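Local coordinates for protein nitrilotriacetate monooxygenase (Burkholderia pseudomallei, PDB 3SDO) that probably acts as an FMN-dependent monooxygenase of the NtaA/SnaA/DszA family, oxidising its substrate with molecular oxygen, at residues 11-25 / 394-408. Residues are numbered along the deposited sequence; the frame is centred on the assembly and turned at random.
Sequences HFGVLIQGAGANMNA and FMLGLPVTGFGLDDF
F12 lies between F394, L396 and F408 where the strand of 11-15 runs beside that of 394-396. Its CB sits 4.1 Å from F394 O; CG is anti to the carbonyl carbon (chi1 -70°), which lays the ring toward residues 394-408. CD1 meets L396 CD1 at 3.8 Å, CE1 approaches F408 CZ to 3.5 Å and also touches F394 CD2, and CZ rests against the same two phenylalanines. F408 turns its edge to the F12 face in an offset edge-to-face pair, planes at 64°, while F394 lies alongside at a slant. The backbones pair in parallel: G13 N bonds to F394 O, and L396 N to G13 O at 2.8 Å. This joins the first and last strands of the luciferase-like TIM barrel, closing it, with F12, V14, F394 and L396 facing the helices outside. Further along, one water links L15 O, L396 O and L398 N. T401 binds two carbonyls of the 11-25 loop: its OG1 donates to G18 O (2.6 Å), the donor tilted 27° from the carbonyl plane, and its N to A19 O. N22 N bonds to P399 O at 3.0 Å.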
loop_
_atom_site.group_PDB
_atom_site.type_symbol
_atom_site.label_atom_id
_atom_site.label_comp_id
_atom_site.label_asym_id
_atom_site.label_seq_id
_atom_site.Cartn_x
_atom_site.Cartn_y
_atom_site.Cartn_z
ATOM N N HIS A 11 11.451 -15.129 -19.134
ATOM C CA HIS A 11 10.522 -14.374 -18.290
ATOM C C HIS A 11 10.938 -12.897 -18.226
ATOM O O HIS A 11 12.124 -12.586 -18.196
ATOM C CB HIS A 11 10.497 -14.936 -16.853
ATOM C CG HIS A 11 10.149 -16.393 -16.758
ATOM N ND1 HIS A 11 8.845 -16.848 -16.765
ATOM C CD2 HIS A 11 10.934 -17.493 -16.624
ATOM C CE1 HIS A 11 8.847 -18.170 -16.668
ATOM N NE2 HIS A 11 10.100 -18.586 -16.571
ATOM N N PHE A 12 9.965 -11.995 -18.151
ATOM C CA PHE A 12 10.247 -10.575 -17.933
ATOM C C PHE A 12 9.416 -9.989 -16.831
ATOM O O PHE A 12 8.223 -10.301 -16.680
ATOM C CB PHE A 12 9.972 -9.774 -19.195
ATOM C CG PHE A 12 10.963 -10.039 -20.290
ATOM C CD1 PHE A 12 12.118 -9.313 -20.371
ATOM C CD2 PHE A 12 10.734 -11.039 -21.212
ATOM C CE1 PHE A 12 13.054 -9.567 -21.375
ATOM C CE2 PHE A 12 11.627 -11.290 -22.212
ATOM C CZ PHE A 12 12.811 -10.551 -22.290
ATOM N N GLY A 13 10.047 -9.088 -16.095
ATOM C CA GLY A 13 9.351 -8.175 -15.196
ATOM C C GLY A 13 9.655 -6.759 -15.638
ATOM O O GLY A 13 10.656 -6.525 -16.307
ATOM N N VAL A 14 8.825 -5.801 -15.243
ATOM C CA VAL A 14 9.120 -4.390 -15.520
ATOM C C VAL A 14 9.103 -3.570 -14.236
ATOM O O VAL A 14 8.115 -3.568 -13.474
ATOM C CB VAL A 14 8.181 -3.796 -16.623
ATOM C CG1 VAL A 14 6.715 -3.887 -16.224
ATOM C CG2 VAL A 14 8.557 -2.400 -16.950
ATOM N N LEU A 15 10.246 -2.939 -13.983
ATOM C CA LEU A 15 10.390 -1.944 -12.936
ATOM C C LEU A 15 9.689 -0.689 -13.409
ATOM O O LEU A 15 10.123 -0.062 -14.383
ATOM C CB LEU A 15 11.867 -1.627 -12.672
ATOM C CG LEU A 15 12.133 -0.345 -11.834
ATOM C CD1 LEU A 15 11.576 -0.540 -10.427
ATOM C CD2 LEU A 15 13.622 0.087 -11.790
ATOM N N ILE A 16 8.614 -0.289 -12.741
ATOM C CA ILE A 16 7.975 0.968 -13.115
ATOM C C ILE A 16 8.402 2.029 -12.117
ATOM O O ILE A 16 7.767 2.222 -11.081
ATOM C CB ILE A 16 6.459 0.833 -13.213
ATOM C CG1 ILE A 16 6.098 -0.386 -14.064
ATOM C CG2 ILE A 16 5.867 2.087 -13.808
ATOM C CD1 ILE A 16 4.608 -0.586 -14.234
ATOM N N GLN A 17 9.521 2.686 -12.422
ATOM C CA GLN A 17 10.097 3.703 -11.574
ATOM C C GLN A 17 9.591 5.075 -12.033
ATOM O O GLN A 17 10.368 5.932 -12.422
ATOM C CB GLN A 17 11.618 3.639 -11.666
ATOM C CG GLN A 17 12.377 4.373 -10.586
ATOM C CD GLN A 17 12.414 3.620 -9.265
ATOM O OE1 GLN A 17 11.474 2.910 -8.924
ATOM N NE2 GLN A 17 13.485 3.820 -8.490
ATOM N N GLY A 18 8.276 5.264 -11.961
ATOM C CA GLY A 18 7.652 6.492 -12.405
ATOM C C GLY A 18 8.105 6.830 -13.802
ATOM O O GLY A 18 8.052 5.986 -14.702
ATOM N N ALA A 19 8.638 8.028 -13.951
ATOM C CA ALA A 19 9.127 8.529 -15.238
ATOM C C ALA A 19 10.173 7.661 -15.898
ATOM O O ALA A 19 10.247 7.621 -17.129
ATOM C CB ALA A 19 9.664 9.966 -15.093
ATOM N N GLY A 20 11.012 6.998 -15.108
ATOM C CA GLY A 20 12.043 6.143 -15.668
ATOM C C GLY A 20 13.159 5.826 -14.699
ATOM O O GLY A 20 13.282 6.452 -13.651
ATOM N N ALA A 21 13.971 4.851 -15.069
ATOM C CA ALA A 21 15.140 4.468 -14.278
ATOM C C ALA A 21 16.189 5.573 -14.296
ATOM O O ALA A 21 16.977 5.702 -13.346
ATOM C CB ALA A 21 15.741 3.162 -14.788
ATOM N N ASN A 22 16.209 6.374 -15.367
ATOM C CA ASN A 22 17.091 7.542 -15.404
ATOM C C ASN A 22 16.532 8.618 -14.460
ATOM O O ASN A 22 15.343 8.967 -14.525
ATOM C CB ASN A 22 17.255 8.072 -16.835
ATOM C CG ASN A 22 18.228 9.238 -16.920
ATOM O OD1 ASN A 22 17.948 10.324 -16.408
ATOM N ND2 ASN A 22 19.390 9.010 -17.521
ATOM N N MET A 23 17.391 9.145 -13.597
ATOM C CA MET A 23 16.955 10.071 -12.562
ATOM C C MET A 23 16.249 11.306 -13.139
ATOM O O MET A 23 15.394 11.889 -12.475
ATOM C CB MET A 23 18.134 10.480 -11.653
ATOM C CG MET A 23 19.188 11.391 -12.269
ATOM S SD MET A 23 20.394 12.095 -11.083
ATOM C CE MET A 23 20.670 10.679 -10.013
ATOM N N ASN A 24 16.626 11.690 -14.363
ATOM C CA ASN A 24 16.072 12.870 -15.029
ATOM C C ASN A 24 15.022 12.563 -16.110
ATOM O O ASN A 24 14.718 13.404 -16.950
ATOM C CB ASN A 24 17.199 13.721 -15.586
ATOM C CG ASN A 24 17.914 14.548 -14.484
ATOM O OD1 ASN A 24 17.514 14.532 -13.304
ATOM N ND2 ASN A 24 18.968 15.252 -14.872
ATOM N N ALA A 25 14.422 11.381 -16.023
ATOM C CA ALA A 25 13.443 10.938 -17.010
ATOM C C ALA A 25 12.193 11.833 -17.045
ATOM O O ALA A 25 11.493 11.883 -18.071
ATOM C CB ALA A 25 13.048 9.458 -16.749
ATOM N N PHE A 394 14.594 -11.392 -17.223
ATOM C CA PHE A 394 15.160 -10.074 -16.991
ATOM C C PHE A 394 14.201 -9.132 -16.278
ATOM O O PHE A 394 13.002 -9.169 -16.507
ATOM C CB PHE A 394 15.569 -9.429 -18.306
ATOM C CG PHE A 394 16.605 -10.196 -19.046
ATOM C CD1 PHE A 394 17.936 -10.040 -18.739
ATOM C CD2 PHE A 394 16.245 -11.088 -20.050
ATOM C CE1 PHE A 394 18.921 -10.781 -19.421
ATOM C CE2 PHE A 394 17.208 -11.824 -20.718
ATOM C CZ PHE A 394 18.557 -11.648 -20.404
ATOM N N MET A 395 14.756 -8.284 -15.430
ATOM C CA MET A 395 14.032 -7.153 -14.852
ATOM C C MET A 395 14.296 -5.926 -15.724
ATOM O O MET A 395 15.416 -5.410 -15.742
ATOM C CB MET A 395 14.524 -6.913 -13.424
ATOM C CG MET A 395 13.746 -5.881 -12.628
ATOM S SD MET A 395 12.197 -6.515 -11.930
ATOM C CE MET A 395 12.775 -7.670 -10.641
ATOM N N LEU A 396 13.278 -5.448 -16.427
ATOM C CA LEU A 396 13.429 -4.296 -17.316
ATOM C C LEU A 396 13.391 -3.020 -16.502
ATOM O O LEU A 396 12.391 -2.731 -15.849
ATOM C CB LEU A 396 12.331 -4.284 -18.369
ATOM C CG LEU A 396 12.288 -5.541 -19.225
ATOM C CD1 LEU A 396 10.899 -5.701 -19.847
ATOM C CD2 LEU A 396 13.390 -5.479 -20.297
ATOM N N GLY A 397 14.505 -2.288 -16.530
ATOM C CA GLY A 397 14.629 -0.989 -15.881
ATOM C C GLY A 397 14.916 0.033 -16.951
ATOM O O GLY A 397 16.071 0.401 -17.159
ATOM N N LEU A 398 13.871 0.481 -17.647
ATOM C CA LEU A 398 14.074 1.292 -18.842
ATOM C C LEU A 398 14.397 2.735 -18.454
ATOM O O LEU A 398 13.780 3.291 -17.550
ATOM C CB LEU A 398 12.874 1.219 -19.781
ATOM C CG LEU A 398 12.728 -0.198 -20.350
ATOM C CD1 LEU A 398 11.278 -0.581 -20.534
ATOM C CD2 LEU A 398 13.568 -0.349 -21.643
ATOM N N PRO A 399 15.386 3.344 -19.135
ATOM C CA PRO A 399 15.792 4.692 -18.770
ATOM C C PRO A 399 14.603 5.686 -18.718
ATOM O O PRO A 399 14.514 6.504 -17.806
ATOM C CB PRO A 399 16.803 5.062 -19.879
ATOM C CG PRO A 399 17.366 3.807 -20.299
ATOM C CD PRO A 399 16.224 2.801 -20.216
ATOM N N VAL A 400 13.694 5.577 -19.686
ATOM C CA VAL A 400 12.475 6.380 -19.735
ATOM C C VAL A 400 11.315 5.399 -19.956
ATOM O O VAL A 400 11.308 4.668 -20.943
ATOM C CB VAL A 400 12.542 7.444 -20.871
ATOM C CG1 VAL A 400 11.198 8.169 -21.026
ATOM C CG2 VAL A 400 13.663 8.473 -20.606
ATOM N N THR A 401 10.366 5.371 -19.024
ATOM C CA THR A 401 9.293 4.373 -19.001
ATOM C C THR A 401 8.320 4.503 -20.199
ATOM O O THR A 401 7.665 3.528 -20.584
ATOM C CB THR A 401 8.479 4.475 -17.690
ATOM O OG1 THR A 401 9.365 4.651 -16.562
ATOM C CG2 THR A 401 7.630 3.231 -17.487
ATOM N N GLY A 402 8.225 5.705 -20.758
ATOM C CA GLY A 402 7.429 5.970 -21.966
ATOM C C GLY A 402 7.970 5.253 -23.191
ATOM O O GLY A 402 7.615 4.106 -23.457
ATOM N N PHE A 403 8.832 5.910 -23.954
ATOM C CA PHE A 403 9.316 5.306 -25.204
ATOM C C PHE A 403 10.104 4.038 -24.959
ATOM O O PHE A 403 10.078 3.142 -25.786
ATOM C CB PHE A 403 10.129 6.290 -26.049
ATOM C CG PHE A 403 11.565 6.406 -25.645
ATOM C CD1 PHE A 403 12.502 5.525 -26.137
ATOM C CD2 PHE A 403 11.976 7.402 -24.781
ATOM C CE1 PHE A 403 13.831 5.638 -25.784
ATOM C CE2 PHE A 403 13.301 7.518 -24.419
ATOM C CZ PHE A 403 14.235 6.635 -24.919
ATOM N N GLY A 404 10.785 3.942 -23.820
ATOM C CA GLY A 404 11.540 2.731 -23.498
ATOM C C GLY A 404 10.707 1.460 -23.525
ATOM O O GLY A 404 11.085 0.457 -24.162
ATOM N N LEU A 405 9.585 1.466 -22.806
ATOM C CA LEU A 405 8.733 0.291 -22.787
ATOM C C LEU A 405 8.036 0.071 -24.131
ATOM O O LEU A 405 7.921 -1.068 -24.586
ATOM C CB LEU A 405 7.688 0.398 -21.677
ATOM C CG LEU A 405 6.769 -0.804 -21.437
ATOM C CD1 LEU A 405 7.549 -2.035 -20.984
ATOM C CD2 LEU A 405 5.739 -0.410 -20.367
ATOM N N ASP A 406 7.541 1.144 -24.753
ATOM C CA ASP A 406 6.896 1.030 -26.058
ATOM C C ASP A 406 7.832 0.331 -27.053
ATOM O O ASP A 406 7.427 -0.617 -27.728
ATOM C CB ASP A 406 6.525 2.396 -26.630
ATOM C CG ASP A 406 5.435 3.098 -25.837
ATOM O OD1 ASP A 406 4.835 2.494 -24.929
ATOM O OD2 ASP A 406 5.168 4.261 -26.139
ATOM N N ASP A 407 9.072 0.815 -27.151
ATOM C CA ASP A 407 10.056 0.213 -28.070
ATOM C C ASP A 407 10.277 -1.247 -27.758
ATOM O O ASP A 407 10.364 -2.096 -28.670
ATOM C CB ASP A 407 11.416 0.902 -27.982
ATOM C CG ASP A 407 11.439 2.282 -28.628
ATOM O OD1 ASP A 407 10.450 2.680 -29.271
ATOM O OD2 ASP A 407 12.464 2.986 -28.450
ATOM N N PHE A 408 10.442 -1.553 -26.473
ATOM C CA PHE A 408 10.768 -2.906 -26.089
ATOM C C PHE A 408 9.626 -3.860 -26.447
ATOM O O PHE A 408 9.849 -4.909 -27.063
ATOM C CB PHE A 408 11.116 -2.997 -24.601
ATOM C CG PHE A 408 11.462 -4.372 -24.167
ATOM C CD1 PHE A 408 10.484 -5.208 -23.650
ATOM C CD2 PHE A 408 12.756 -4.856 -24.328
ATOM C CE1 PHE A 408 10.790 -6.506 -23.279
ATOM C CE2 PHE A 408 13.061 -6.145 -23.965
ATOM C CZ PHE A 408 12.073 -6.974 -23.443
HETATM O O HOH W 1 11.305 -0.012 -16.806
HETATM O O HOH W 2 11.074 2.591 -15.272
#